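Side-chain contacts in cell wall surface anchor family protein (Streptococcus agalactiae serogroup V, PDB 3TW0), which forms the adhesive tip of the group B streptococcal pilus, where its metal-binding von Willebrand factor A fold probably engages host molecules: residues Lys151-Leu156 with Lys316-Phe321; Thr349-Asn354 with Tyr362-Lys367; Leu200-Asp205 with Gln211-Ile216; Thr145-Met150 with Gly218-Ile223. The protein carries 2 engineered substitutions. One frame throughout, in Å; residues are numbered along the deposited sequence.

Contact 1. Residues Lys151-Leu156 with Lys316-Phe321; sequences KANEIL and KGYDIF
The chain turning into strand 319-324 comes within 8.9 Å, CA to CA, of helix 145-159 at N153 and K316, and within 9.7 Å at L156 and Y318. Y318 bridges this gap with both its hydroxyl and its ring. Its first torsion (chi1 51°) wedges CG between the two main-chain branches and sends the ring toward the helix. There the hydroxyl OH donates to OD1 of N153 across a short 2.5 Å, with a C=O...donor angle of 130° and the donor 16° from the carbonyl plane. OD1 of N153 arrives at the ring's edge, near its plane. One turn on, CD1 of L156 lies over one ring face as a CH-pi contact, 4.0 Å from the centroid of the Y318 ring and displaced toward the rim by CZ. L156 and Y318 both also pack on I168 of strand 165-172, so the contact fills the layer between helix and central parallel sheet of the vWFA fold. The buried phenol spends its proton on the N153 amide oxygen, which fixes the direction of the O-H, while the methyl over its face holds the ring from one side.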
loop_
_atom_site.group_PDB
_atom_site.type_symbol
_atom_site.label_atom_id
_atom_site.label_comp_id
_atom_site.label_asym_id
_atom_site.label_seq_id
_atom_site.Cartn_x
_atom_site.Cartn_y
_atom_site.Cartn_z
ATOM N N LYS A 151 11.221 -0.048 1.319
ATOM C CA LYS A 151 11.965 -0.372 2.529
ATOM C C LYS A 151 12.772 -1.672 2.383
ATOM O O LYS A 151 13.927 -1.713 2.792
ATOM C CB LYS A 151 11.050 -0.442 3.770
ATOM C CG LYS A 151 11.810 -0.589 5.108
ATOM C CD LYS A 151 12.622 0.709 5.457
ATOM C CE LYS A 151 13.560 0.437 6.651
ATOM N NZ LYS A 151 13.835 1.623 7.563
ATOM N N ALA A 152 12.163 -2.727 1.828
ATOM C CA ALA A 152 12.867 -4.005 1.617
ATOM C C ALA A 152 14.098 -3.768 0.737
ATOM O O ALA A 152 15.193 -4.224 1.044
ATOM C CB ALA A 152 11.944 -5.034 0.973
ATOM N N ASN A 153 13.916 -3.026 -0.343
ATOM C CA ASN A 153 15.028 -2.692 -1.236
ATOM C C ASN A 153 16.116 -1.906 -0.509
ATOM O O ASN A 153 17.325 -2.198 -0.632
ATOM C CB ASN A 153 14.514 -1.880 -2.423
ATOM C CG ASN A 153 15.566 -1.677 -3.515
ATOM O OD1 ASN A 153 16.227 -2.612 -3.944
ATOM N ND2 ASN A 153 15.685 -0.464 -3.983
ATOM N N GLU A 154 15.706 -0.891 0.240
ATOM C CA GLU A 154 16.661 -0.061 0.945
ATOM C C GLU A 154 17.566 -0.894 1.867
ATOM O O GLU A 154 18.801 -0.728 1.839
ATOM C CB GLU A 154 15.944 1.030 1.721
ATOM C CG GLU A 154 16.833 1.837 2.648
ATOM C CD GLU A 154 16.058 2.874 3.432
ATOM O OE1 GLU A 154 14.835 2.676 3.634
ATOM O OE2 GLU A 154 16.680 3.887 3.846
ATOM N N ILE A 155 16.950 -1.794 2.644
ATOM C CA ILE A 155 17.645 -2.770 3.482
ATOM C C ILE A 155 18.707 -3.571 2.693
ATOM O O ILE A 155 19.865 -3.636 3.097
ATOM C CB ILE A 155 16.629 -3.725 4.166
ATOM C CG1 ILE A 155 15.920 -3.034 5.342
ATOM C CG2 ILE A 155 17.294 -5.005 4.693
ATOM C CD1 ILE A 155 14.770 -3.834 5.834
ATOM N N LEU A 156 18.305 -4.177 1.580
ATOM C CA LEU A 156 19.234 -4.961 0.757
ATOM C C LEU A 156 20.381 -4.109 0.165
ATOM O O LEU A 156 21.545 -4.489 0.239
ATOM C CB LEU A 156 18.464 -5.687 -0.340
ATOM C CG LEU A 156 17.662 -6.886 0.187
ATOM C CD1 LEU A 156 16.609 -7.319 -0.798
ATOM C CD2 LEU A 156 18.593 -8.057 0.559
ATOM N N LYS A 316 17.662 -4.539 -10.027
ATOM C CA LYS A 316 18.700 -4.915 -9.051
ATOM C C LYS A 316 19.165 -6.367 -9.204
ATOM O O LYS A 316 20.189 -6.764 -8.638
ATOM C CB LYS A 316 18.254 -4.661 -7.609
ATOM C CG LYS A 316 17.990 -3.201 -7.245
ATOM C CD LYS A 316 19.062 -2.259 -7.775
ATOM C CE LYS A 316 18.585 -0.828 -7.673
ATOM N NZ LYS A 316 19.423 0.144 -8.417
ATOM N N GLY A 317 18.394 -7.144 -9.960
ATOM C CA GLY A 317 18.787 -8.475 -10.375
ATOM C C GLY A 317 18.710 -9.503 -9.277
ATOM O O GLY A 317 19.381 -10.536 -9.365
ATOM N N TYR A 318 17.910 -9.255 -8.232
ATOM C CA TYR A 318 17.713 -10.309 -7.234
ATOM C C TYR A 318 16.324 -10.936 -7.324
ATOM O O TYR A 318 15.546 -10.568 -8.195
ATOM C CB TYR A 318 18.079 -9.876 -5.816
ATOM C CG TYR A 318 17.470 -8.609 -5.330
ATOM C CD1 TYR A 318 16.115 -8.543 -5.024
ATOM C CD2 TYR A 318 18.261 -7.469 -5.100
ATOM C CE1 TYR A 318 15.564 -7.380 -4.556
ATOM C CE2 TYR A 318 17.708 -6.305 -4.613
ATOM C CZ TYR A 318 16.358 -6.273 -4.348
ATOM O OH TYR A 318 15.780 -5.117 -3.881
ATOM N N ASP A 319 16.020 -11.877 -6.434
ATOM C CA ASP A 319 14.768 -12.612 -6.542
ATOM C C ASP A 319 13.635 -11.995 -5.755
ATOM O O ASP A 319 13.833 -11.555 -4.643
ATOM C CB ASP A 319 14.954 -14.057 -6.099
ATOM C CG ASP A 319 15.823 -14.824 -7.055
ATOM O OD1 ASP A 319 15.383 -15.020 -8.201
ATOM O OD2 ASP A 319 16.941 -15.182 -6.661
ATOM N N ILE A 320 12.438 -11.991 -6.325
ATOM C CA ILE A 320 11.276 -11.588 -5.551
ATOM C C ILE A 320 10.196 -12.641 -5.700
ATOM O O ILE A 320 9.716 -12.906 -6.820
ATOM C CB ILE A 320 10.757 -10.165 -5.897
ATOM C CG1 ILE A 320 11.894 -9.108 -5.827
ATOM C CG2 ILE A 320 9.605 -9.788 -4.939
ATOM C CD1 ILE A 320 12.530 -8.757 -7.176
ATOM N N PHE A 321 9.849 -13.258 -4.568
ATOM C CA PHE A 321 8.799 -14.257 -4.523
ATOM C C PHE A 321 7.588 -13.692 -3.790
ATOM O O PHE A 321 7.738 -13.124 -2.702
ATOM C CB PHE A 321 9.268 -15.539 -3.802
ATOM C CG PHE A 321 10.472 -16.205 -4.419
ATOM C CD1 PHE A 321 11.005 -15.778 -5.630
ATOM C CD2 PHE A 321 11.073 -17.284 -3.781
ATOM C CE1 PHE A 321 12.129 -16.417 -6.203
ATOM C CE2 PHE A 321 12.186 -17.926 -4.346
ATOM C CZ PHE A 321 12.710 -17.489 -5.567
#

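Contact 2. Residues Thr349-Asn354 with Tyr362-Lys367; sequences TENYCN and YDELNK. Engineered in segment 349-354: C353 (natural residue Thr).
E364 points its carboxylate from helix 358-366 at N351 and C353, at the edge of the parallel sheet of the vWFA fold, where strand 352-354 is outermost. OE1 of E364 comes closest, 3.3 Å from CA of N351, so the acid lies against the backbone where the 3-10 turn 349-351 passes into the strand. On the strand side SG of C353 stands 3.7 Å from OE1 of E364 and equally far from OE2, touching the carboxylate at both oxygens. C353 is an engineered residue, threonine in nature, and its sulfur is bonded to C360 in a disulfide that ties the strand to the helix carrying E364.

The glutamate reaches this position because chi1 of 63° tucks CG over the helix backbone and the rest of the chain runs out straight (chi2 -177°). F321 of the neighbouring strand 319-324 packs on both N351 and E364 from the sheet side. Backbone bonds from N351 and C353 to T322 fix the edge strand, and L365 turns to helix 33-48, packing on L44 and K47. A water lies between the segments; its approach to OE2 of E364 is too short to be relied on, but it stands at a normal 2.7 Å from the carbonyl O of N351.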
loop_
_atom_site.group_PDB
_atom_site.type_symbol
_atom_site.label_atom_id
_atom_site.label_comp_id
_atom_site.label_asym_id
_atom_site.label_seq_id
_atom_site.Cartn_x
_atom_site.Cartn_y
_atom_site.Cartn_z
ATOM N N THR A 349 6.566 -15.030 -13.545
ATOM C CA THR A 349 5.222 -15.563 -13.411
ATOM C C THR A 349 5.099 -16.662 -12.342
ATOM O O THR A 349 4.194 -16.612 -11.502
ATOM C CB THR A 349 4.656 -16.008 -14.808
ATOM O OG1 THR A 349 4.059 -14.878 -15.448
ATOM C CG2 THR A 349 3.589 -17.104 -14.686
ATOM N N GLU A 350 6.023 -17.624 -12.361
ATOM C CA GLU A 350 5.974 -18.760 -11.440
ATOM C C GLU A 350 6.543 -18.453 -10.042
ATOM O O GLU A 350 6.623 -19.353 -9.170
ATOM C CB GLU A 350 6.685 -19.976 -12.058
ATOM C CG GLU A 350 8.211 -19.885 -12.056
ATOM C CD GLU A 350 8.786 -19.268 -13.329
ATOM O OE1 GLU A 350 8.019 -18.694 -14.143
ATOM O OE2 GLU A 350 10.018 -19.374 -13.519
ATOM N N ASN A 351 6.964 -17.208 -9.826
ATOM C CA ASN A 351 7.412 -16.813 -8.494
ATOM C C ASN A 351 6.294 -16.146 -7.704
ATOM O O ASN A 351 6.502 -15.732 -6.573
ATOM C CB ASN A 351 8.673 -15.961 -8.549
ATOM C CG ASN A 351 9.881 -16.750 -9.034
ATOM O OD1 ASN A 351 10.132 -17.883 -8.600
ATOM N ND2 ASN A 351 10.641 -16.151 -9.926
ATOM N N TYR A 352 5.124 -16.025 -8.324
ATOM C CA TYR A 352 3.893 -15.902 -7.585
ATOM C C TYR A 352 3.310 -17.304 -7.281
ATOM O O TYR A 352 3.072 -18.072 -8.190
ATOM C CB TYR A 352 2.824 -15.063 -8.320
ATOM C CG TYR A 352 1.495 -15.238 -7.603
ATOM C CD1 TYR A 352 1.338 -14.754 -6.308
ATOM C CD2 TYR A 352 0.434 -15.971 -8.170
ATOM C CE1 TYR A 352 0.155 -14.934 -5.592
ATOM C CE2 TYR A 352 -0.795 -16.152 -7.439
ATOM C CZ TYR A 352 -0.896 -15.635 -6.139
ATOM O OH TYR A 352 -2.031 -15.774 -5.366
ATOM N N CYS A 353 3.074 -17.620 -6.008
ATOM C CA CYS A 353 2.437 -18.880 -5.631
ATOM C C CYS A 353 1.308 -18.560 -4.670
ATOM O O CYS A 353 1.475 -17.715 -3.775
ATOM C CB CYS A 353 3.440 -19.822 -4.934
ATOM S SG CYS A 353 4.990 -20.156 -5.823
ATOM N N ASN A 354 0.160 -19.222 -4.838
ATOM C CA ASN A 354 -0.800 -19.259 -3.746
ATOM C C ASN A 354 -0.130 -20.002 -2.610
ATOM O O ASN A 354 0.716 -20.887 -2.842
ATOM C CB ASN A 354 -2.112 -19.949 -4.119
ATOM C CG ASN A 354 -3.252 -19.574 -3.173
ATOM O OD1 ASN A 354 -3.328 -20.040 -2.001
ATOM N ND2 ASN A 354 -4.134 -18.690 -3.660
ATOM N N TYR A 362 7.748 -24.756 -2.652
ATOM C CA TYR A 362 8.878 -25.691 -2.583
ATOM C C TYR A 362 9.791 -25.529 -3.794
ATOM O O TYR A 362 11.006 -25.386 -3.653
ATOM C CB TYR A 362 8.405 -27.161 -2.547
ATOM C CG TYR A 362 9.530 -28.092 -2.190
ATOM C CD1 TYR A 362 9.807 -28.383 -0.854
ATOM C CD2 TYR A 362 10.369 -28.632 -3.177
ATOM C CE1 TYR A 362 10.851 -29.196 -0.507
ATOM C CE2 TYR A 362 11.431 -29.458 -2.837
ATOM C CZ TYR A 362 11.662 -29.732 -1.503
ATOM O OH TYR A 362 12.717 -30.513 -1.130
ATOM N N ASP A 363 9.202 -25.560 -4.990
ATOM C CA ASP A 363 10.003 -25.524 -6.213
ATOM C C ASP A 363 10.877 -24.286 -6.324
ATOM O O ASP A 363 12.060 -24.406 -6.657
ATOM C CB ASP A 363 9.144 -25.701 -7.459
ATOM C CG ASP A 363 8.744 -27.167 -7.695
ATOM O OD1 ASP A 363 9.330 -28.089 -7.073
ATOM O OD2 ASP A 363 7.828 -27.391 -8.512
ATOM N N GLU A 364 10.331 -23.117 -5.998
ATOM C CA GLU A 364 11.108 -21.882 -6.103
ATOM C C GLU A 364 12.257 -21.815 -5.062
ATOM O O GLU A 364 13.384 -21.436 -5.406
ATOM C CB GLU A 364 10.188 -20.646 -6.069
ATOM C CG GLU A 364 9.375 -20.447 -4.759
ATOM C CD GLU A 364 8.417 -19.237 -4.802
ATOM O OE1 GLU A 364 8.291 -18.594 -5.881
ATOM O OE2 GLU A 364 7.773 -18.941 -3.761
ATOM N N LEU A 365 11.976 -22.224 -3.817
ATOM C CA LEU A 365 12.939 -22.140 -2.716
ATOM C C LEU A 365 14.055 -23.171 -2.818
ATOM O O LEU A 365 15.176 -22.941 -2.337
ATOM C CB LEU A 365 12.240 -22.330 -1.369
ATOM C CG LEU A 365 11.343 -21.193 -0.872
ATOM C CD1 LEU A 365 10.532 -21.641 0.309
ATOM C CD2 LEU A 365 12.175 -19.954 -0.517
ATOM N N ASN A 366 13.739 -24.301 -3.446
ATOM C CA ASN A 366 14.660 -25.436 -3.568
ATOM C C ASN A 366 16.076 -25.095 -4.045
ATOM O O ASN A 366 17.043 -25.604 -3.484
ATOM C CB ASN A 366 14.032 -26.540 -4.433
ATOM C CG ASN A 366 14.875 -27.818 -4.469
ATOM O OD1 ASN A 366 15.281 -28.364 -3.429
ATOM N ND2 ASN A 366 15.128 -28.300 -5.680
ATOM N N LYS A 367 16.178 -24.245 -5.071
ATOM C CA LYS A 367 17.443 -23.634 -5.534
ATOM C C LYS A 367 18.448 -23.272 -4.412
ATOM O O LYS A 367 19.650 -23.549 -4.529
ATOM C CB LYS A 367 17.126 -22.380 -6.365
ATOM C CG LYS A 367 18.249 -21.337 -6.438
ATOM C CD LYS A 367 17.702 -19.905 -6.577
ATOM C CE LYS A 367 17.488 -19.487 -8.031
ATOM N NZ LYS A 367 16.574 -18.321 -8.144
HETATM O O HOH W 1 6.136 -17.258 -4.379
#

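Contact 3. Residues Leu200-Asp205 with Gln211-Ile216; sequences LNKIPD and QEDFII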
loop_
_atom_site.group_PDB
_atom_site.type_symbol
_atom_site.label_atom_id
_atom_site.label_comp_id
_atom_site.label_asym_id
_atom_site.label_seq_id
_atom_site.Cartn_x
_atom_site.Cartn_y
_atom_site.Cartn_z
ATOM N N LEU A 200 8.983 6.393 -18.723
ATOM C CA LEU A 200 9.293 5.023 -19.110
ATOM C C LEU A 200 10.620 4.943 -19.874
ATOM O O LEU A 200 11.338 3.956 -19.742
ATOM C CB LEU A 200 8.187 4.454 -19.999
ATOM C CG LEU A 200 6.716 4.321 -19.534
ATOM C CD1 LEU A 200 5.854 3.823 -20.682
ATOM C CD2 LEU A 200 6.547 3.374 -18.307
ATOM N N ASN A 201 10.927 5.986 -20.668
ATOM C CA ASN A 201 12.092 5.983 -21.544
ATOM C C ASN A 201 13.361 5.851 -20.737
ATOM O O ASN A 201 14.378 5.380 -21.248
ATOM C CB ASN A 201 12.130 7.237 -22.470
ATOM C CG ASN A 201 11.153 7.128 -23.644
ATOM O OD1 ASN A 201 10.801 6.032 -24.051
ATOM N ND2 ASN A 201 10.718 8.265 -24.193
ATOM N N LYS A 202 13.272 6.190 -19.442
ATOM C CA LYS A 202 14.432 6.188 -18.558
ATOM C C LYS A 202 14.864 4.788 -18.074
ATOM O O LYS A 202 15.992 4.630 -17.627
ATOM C CB LYS A 202 14.210 7.143 -17.364
ATOM C CG LYS A 202 14.094 8.643 -17.743
ATOM C CD LYS A 202 13.800 9.444 -16.463
ATOM C CE LYS A 202 13.395 10.871 -16.719
ATOM N NZ LYS A 202 13.502 11.610 -15.423
ATOM N N ILE A 203 13.978 3.795 -18.172
ATOM C CA ILE A 203 14.293 2.400 -17.811
ATOM C C ILE A 203 14.613 1.633 -19.112
ATOM O O ILE A 203 13.871 1.782 -20.089
ATOM C CB ILE A 203 13.068 1.677 -17.131
ATOM C CG1 ILE A 203 12.425 2.523 -16.030
ATOM C CG2 ILE A 203 13.399 0.241 -16.642
ATOM C CD1 ILE A 203 13.349 3.375 -15.198
ATOM N N PRO A 204 15.711 0.842 -19.121
ATOM C CA PRO A 204 16.122 0.081 -20.328
ATOM C C PRO A 204 14.936 -0.592 -21.033
ATOM O O PRO A 204 14.732 -0.328 -22.228
ATOM C CB PRO A 204 17.152 -0.931 -19.793
ATOM C CG PRO A 204 17.790 -0.190 -18.605
ATOM C CD PRO A 204 16.723 0.748 -18.039
ATOM N N ASP A 205 14.129 -1.383 -20.324
ATOM C CA ASP A 205 13.008 -2.089 -20.972
ATOM C C ASP A 205 11.668 -1.333 -20.983
ATOM O O ASP A 205 10.642 -1.917 -21.361
ATOM C CB ASP A 205 12.798 -3.490 -20.359
ATOM C CG ASP A 205 12.136 -3.432 -18.958
ATOM O OD1 ASP A 205 11.786 -2.329 -18.483
ATOM O OD2 ASP A 205 11.985 -4.476 -18.310
ATOM N N GLN A 211 12.339 6.248 -9.248
ATOM C CA GLN A 211 11.938 6.952 -8.026
ATOM C C GLN A 211 11.859 8.476 -8.191
ATOM O O GLN A 211 10.911 9.123 -7.698
ATOM C CB GLN A 211 12.861 6.603 -6.848
ATOM C CG GLN A 211 12.368 7.187 -5.515
ATOM C CD GLN A 211 13.021 6.565 -4.305
ATOM O OE1 GLN A 211 12.979 5.350 -4.103
ATOM N NE2 GLN A 211 13.606 7.404 -3.468
ATOM N N GLU A 212 12.829 9.040 -8.906
ATOM C CA GLU A 212 12.936 10.492 -9.074
ATOM C C GLU A 212 11.695 11.134 -9.746
ATOM O O GLU A 212 11.501 12.345 -9.655
ATOM C CB GLU A 212 14.205 10.851 -9.852
ATOM C CG GLU A 212 14.134 10.362 -11.295
ATOM C CD GLU A 212 15.380 10.676 -12.080
ATOM O OE1 GLU A 212 16.468 10.397 -11.571
ATOM O OE2 GLU A 212 15.274 11.200 -13.199
ATOM N N ASP A 213 10.886 10.323 -10.438
ATOM C CA ASP A 213 9.681 10.818 -11.080
ATOM C C ASP A 213 8.430 10.421 -10.306
ATOM O O ASP A 213 7.325 10.497 -10.848
ATOM C CB ASP A 213 9.571 10.312 -12.520
ATOM C CG ASP A 213 10.664 10.859 -13.405
ATOM O OD1 ASP A 213 10.832 12.102 -13.464
ATOM O OD2 ASP A 213 11.364 10.044 -14.028
ATOM N N PHE A 214 8.619 9.972 -9.066
ATOM C CA PHE A 214 7.526 9.892 -8.081
ATOM C C PHE A 214 7.673 11.057 -7.081
ATOM O O PHE A 214 8.783 11.576 -6.852
ATOM C CB PHE A 214 7.534 8.561 -7.313
ATOM C CG PHE A 214 6.979 7.375 -8.094
ATOM C CD1 PHE A 214 5.637 6.984 -7.955
ATOM C CD2 PHE A 214 7.809 6.629 -8.933
ATOM C CE1 PHE A 214 5.107 5.869 -8.654
ATOM C CE2 PHE A 214 7.319 5.513 -9.640
ATOM C CZ PHE A 214 5.959 5.126 -9.512
ATOM N N ILE A 215 6.540 11.488 -6.519
ATOM C CA ILE A 215 6.519 12.505 -5.463
ATOM C C ILE A 215 6.744 11.811 -4.152
ATOM O O ILE A 215 5.875 11.139 -3.620
ATOM C CB ILE A 215 5.186 13.306 -5.434
ATOM C CG1 ILE A 215 4.882 13.832 -6.853
ATOM C CG2 ILE A 215 5.269 14.473 -4.425
ATOM C CD1 ILE A 215 3.686 14.819 -6.940
ATOM N N ILE A 216 7.935 11.987 -3.629
ATOM C CA ILE A 216 8.381 11.251 -2.467
ATOM C C ILE A 216 8.824 12.195 -1.358
ATOM O O ILE A 216 8.892 11.799 -0.195
ATOM C CB ILE A 216 9.599 10.360 -2.862
ATOM C CG1 ILE A 216 9.172 9.328 -3.921
ATOM C CG2 ILE A 216 10.230 9.713 -1.666
ATOM C CD1 ILE A 216 8.336 8.278 -3.443
HETATM O O HOH W 2 11.444 13.546 -15.629
#
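K202 meets E212 and D213 through charge: its ammonium group is shared by two carboxylates in a salt-bridge network. NZ of K202 lies 2.9 Å from OE2 of E212 and 3.0 Å from OD2 of D213, both as hydrogen-bonded ion pairs. A weak third bond from NZ to OD1 of D213, at 3.3 Å, leaves the lysine straddling the aspartate carboxylate unequally. The two acids use different lone pairs. E212 OE2 accepts on its anti side, away from its other oxygen, whereas D213 OD2 accepts on its syn side, facing its partner oxygen.

Water adds a second kind of link. One molecule accepts from NZ of K202 at 2.8 Å and donates to OD1 of D213 at 2.7 Å, closing a small ring beside the direct bonds.

Besides the ammonium group, the last methylenes also lie against the acid. The lysine is extended beyond CG (chi2 177°) and approaches both acids from the opposite direction, bringing its CE to 3.5 Å from OD2 of D213.

The network draws together the chain at the C-terminal end of helix 192-201 and the segment 211-216. The second of these is held from behind by a backbone bond between D213 and N183 and by F214 packing on Y308 of helix 302-312. With two negative groups around one positive one, the cluster probably keeps a net negative charge, and the lysine would lessen the repulsion between the adjacent acids.

Contact 4. Residues Thr145-Met150 with Gly218-Ile223; sequences TQKALM and GDDYQI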
loop_
_atom_site.group_PDB
_atom_site.type_symbol
_atom_site.label_atom_id
_atom_site.label_comp_id
_atom_site.label_asym_id
_atom_site.label_seq_id
_atom_site.Cartn_x
_atom_site.Cartn_y
_atom_site.Cartn_z
ATOM N N THR A 145 1.776 -1.191 -0.307
ATOM C CA THR A 145 2.807 -2.063 -0.857
ATOM C C THR A 145 4.046 -1.348 -1.398
ATOM O O THR A 145 5.163 -1.789 -1.137
ATOM C CB THR A 145 2.172 -3.005 -1.917
ATOM O OG1 THR A 145 1.158 -3.802 -1.269
ATOM C CG2 THR A 145 3.203 -3.967 -2.517
ATOM N N GLN A 146 3.861 -0.250 -2.134
ATOM C CA GLN A 146 5.003 0.435 -2.741
ATOM C C GLN A 146 6.026 0.837 -1.674
ATOM O O GLN A 146 7.217 0.569 -1.794
ATOM C CB GLN A 146 4.574 1.667 -3.511
ATOM C CG GLN A 146 5.747 2.423 -4.197
ATOM C CD GLN A 146 5.262 3.538 -5.068
ATOM O OE1 GLN A 146 4.058 3.814 -5.121
ATOM N NE2 GLN A 146 6.185 4.196 -5.778
ATOM N N LYS A 147 5.540 1.476 -0.616
ATOM C CA LYS A 147 6.404 1.887 0.484
ATOM C C LYS A 147 7.152 0.722 1.093
ATOM O O LYS A 147 8.332 0.852 1.398
ATOM C CB LYS A 147 5.574 2.602 1.570
ATOM C CG LYS A 147 6.411 3.300 2.617
ATOM C CD LYS A 147 5.492 3.879 3.712
ATOM C CE LYS A 147 6.015 5.186 4.275
ATOM N NZ LYS A 147 7.362 5.084 4.773
ATOM N N ALA A 148 6.459 -0.389 1.349
ATOM C CA ALA A 148 7.122 -1.590 1.873
ATOM C C ALA A 148 8.206 -2.142 0.927
ATOM O O ALA A 148 9.267 -2.594 1.375
ATOM C CB ALA A 148 6.116 -2.671 2.179
ATOM N N LEU A 149 7.925 -2.150 -0.376
ATOM C CA LEU A 149 8.945 -2.609 -1.350
ATOM C C LEU A 149 10.191 -1.732 -1.281
ATOM O O LEU A 149 11.326 -2.239 -1.285
ATOM C CB LEU A 149 8.364 -2.635 -2.772
ATOM C CG LEU A 149 7.381 -3.770 -3.029
ATOM C CD1 LEU A 149 6.516 -3.552 -4.328
ATOM C CD2 LEU A 149 8.151 -5.070 -3.118
ATOM N N MET A 150 9.969 -0.410 -1.180
ATOM C CA MET A 150 11.037 0.549 -1.038
ATOM C C MET A 150 11.862 0.307 0.208
ATOM O O MET A 150 13.090 0.424 0.161
ATOM C CB MET A 150 10.486 1.979 -1.024
ATOM C CG MET A 150 9.855 2.392 -2.339
ATOM S SD MET A 150 8.815 3.848 -2.180
ATOM C CE MET A 150 9.989 5.108 -1.742
ATOM N N GLY A 218 8.026 14.503 0.872
ATOM C CA GLY A 218 7.020 15.131 1.752
ATOM C C GLY A 218 6.516 14.097 2.722
ATOM O O GLY A 218 6.707 12.904 2.496
ATOM N N ASP A 219 5.895 14.510 3.828
ATOM C CA ASP A 219 5.270 13.502 4.713
ATOM C C ASP A 219 4.156 12.803 3.954
ATOM O O ASP A 219 3.372 13.464 3.272
ATOM C CB ASP A 219 4.657 14.129 5.963
ATOM C CG ASP A 219 5.648 14.983 6.744
ATOM O OD1 ASP A 219 6.792 14.548 6.984
ATOM O OD2 ASP A 219 5.264 16.096 7.117
ATOM N N ASP A 220 4.082 11.477 4.108
ATOM C CA ASP A 220 3.119 10.655 3.419
ATOM C C ASP A 220 1.719 11.267 3.403
ATOM O O ASP A 220 1.094 11.377 2.335
ATOM C CB ASP A 220 3.030 9.259 4.083
ATOM C CG ASP A 220 4.134 8.306 3.624
ATOM O OD1 ASP A 220 5.053 8.748 2.935
ATOM O OD2 ASP A 220 4.094 7.120 4.010
ATOM N N TYR A 221 1.231 11.690 4.588
ATOM C CA TYR A 221 -0.186 12.067 4.731
ATOM C C TYR A 221 -0.516 13.253 3.871
ATOM O O TYR A 221 -1.687 13.492 3.561
ATOM C CB TYR A 221 -0.592 12.325 6.197
ATOM C CG TYR A 221 -0.179 13.669 6.758
ATOM C CD1 TYR A 221 -1.079 14.741 6.826
ATOM C CD2 TYR A 221 1.096 13.851 7.260
ATOM C CE1 TYR A 221 -0.696 15.986 7.378
ATOM C CE2 TYR A 221 1.495 15.085 7.808
ATOM C CZ TYR A 221 0.602 16.139 7.859
ATOM O OH TYR A 221 1.050 17.313 8.407
ATOM N N GLN A 222 0.498 13.982 3.411
ATOM C CA GLN A 222 0.157 15.071 2.484
ATOM C C GLN A 222 0.455 14.824 1.025
ATOM O O GLN A 222 0.113 15.671 0.205
ATOM C CB GLN A 222 0.829 16.369 2.889
ATOM C CG GLN A 222 -0.106 17.352 3.629
ATOM C CD GLN A 222 0.662 17.981 4.696
ATOM O OE1 GLN A 222 1.818 17.585 4.945
ATOM N NE2 GLN A 222 0.065 18.944 5.370
ATOM N N ILE A 223 1.090 13.708 0.681
ATOM C CA ILE A 223 1.476 13.491 -0.740
ATOM C C ILE A 223 0.975 12.165 -1.373
ATOM O O ILE A 223 1.030 11.975 -2.582
ATOM C CB ILE A 223 3.046 13.565 -0.950
ATOM C CG1 ILE A 223 3.762 12.449 -0.183
ATOM C CG2 ILE A 223 3.604 14.956 -0.603
ATOM C CD1 ILE A 223 5.242 12.206 -0.669
#
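A single, long ion pair at the protein surface links K147, near the start of helix 145-159, with D220, in the weakly bonded helix at about 220-223. NZ of K147 stands 3.9 Å from OD2 of D220, a long, weak ion pair at most, and the exact place of that oxygen is doubtful. The two side chains approach from opposite directions across backbones whose CA atoms are 9.8 Å apart. K147 leaves the helix with CG anti to its backbone N (chi1 -169°), runs straight to CD, then bends through its last two torsions (chi4 -55°). Helix 145-159 is one of those covering the parallel sheet of the vWFA fold: A148 and L149 face L16 of strand 11-18, while K147 is directed toward segment 218-223. T143, just before the helix, binds the magnesium ion together with S20 and S22, and the lysine side chain lies about 13 Å from that metal. The firmer bond of the aspartate is made elsewhere, by OD1 to the hydroxyl of Y180, a residue that also packs on K147 and M150. On the far segment the turn is closed by the backbone bond from I223 N to D220 O, 2.9 Å long.

Overall arrangement
Helix 145-159 carries both contact 4, at its first turns, and contact 1, further along, their centres about 17 Å apart; these two alternate along the chain. Contact 3 falls within the sequence spanned by either of them, and contact 2 follows near the C-terminal end. Contacts 1 and 2 meet on neighbouring strands 319-324 and 352-354 of the parallel sheet, with a long, weak ion pair between D319 and K367. Contacts 3 and 4, with centres about 16 Å apart, touch where F214 meets Q146 and the main chain at I215 meets I223. Contacts 1 and 2 thus tie helices to the sheet of the vWFA fold; contacts 3 and 4 tie loops and short helices of residues 200-223 to each other and to helix 145-159.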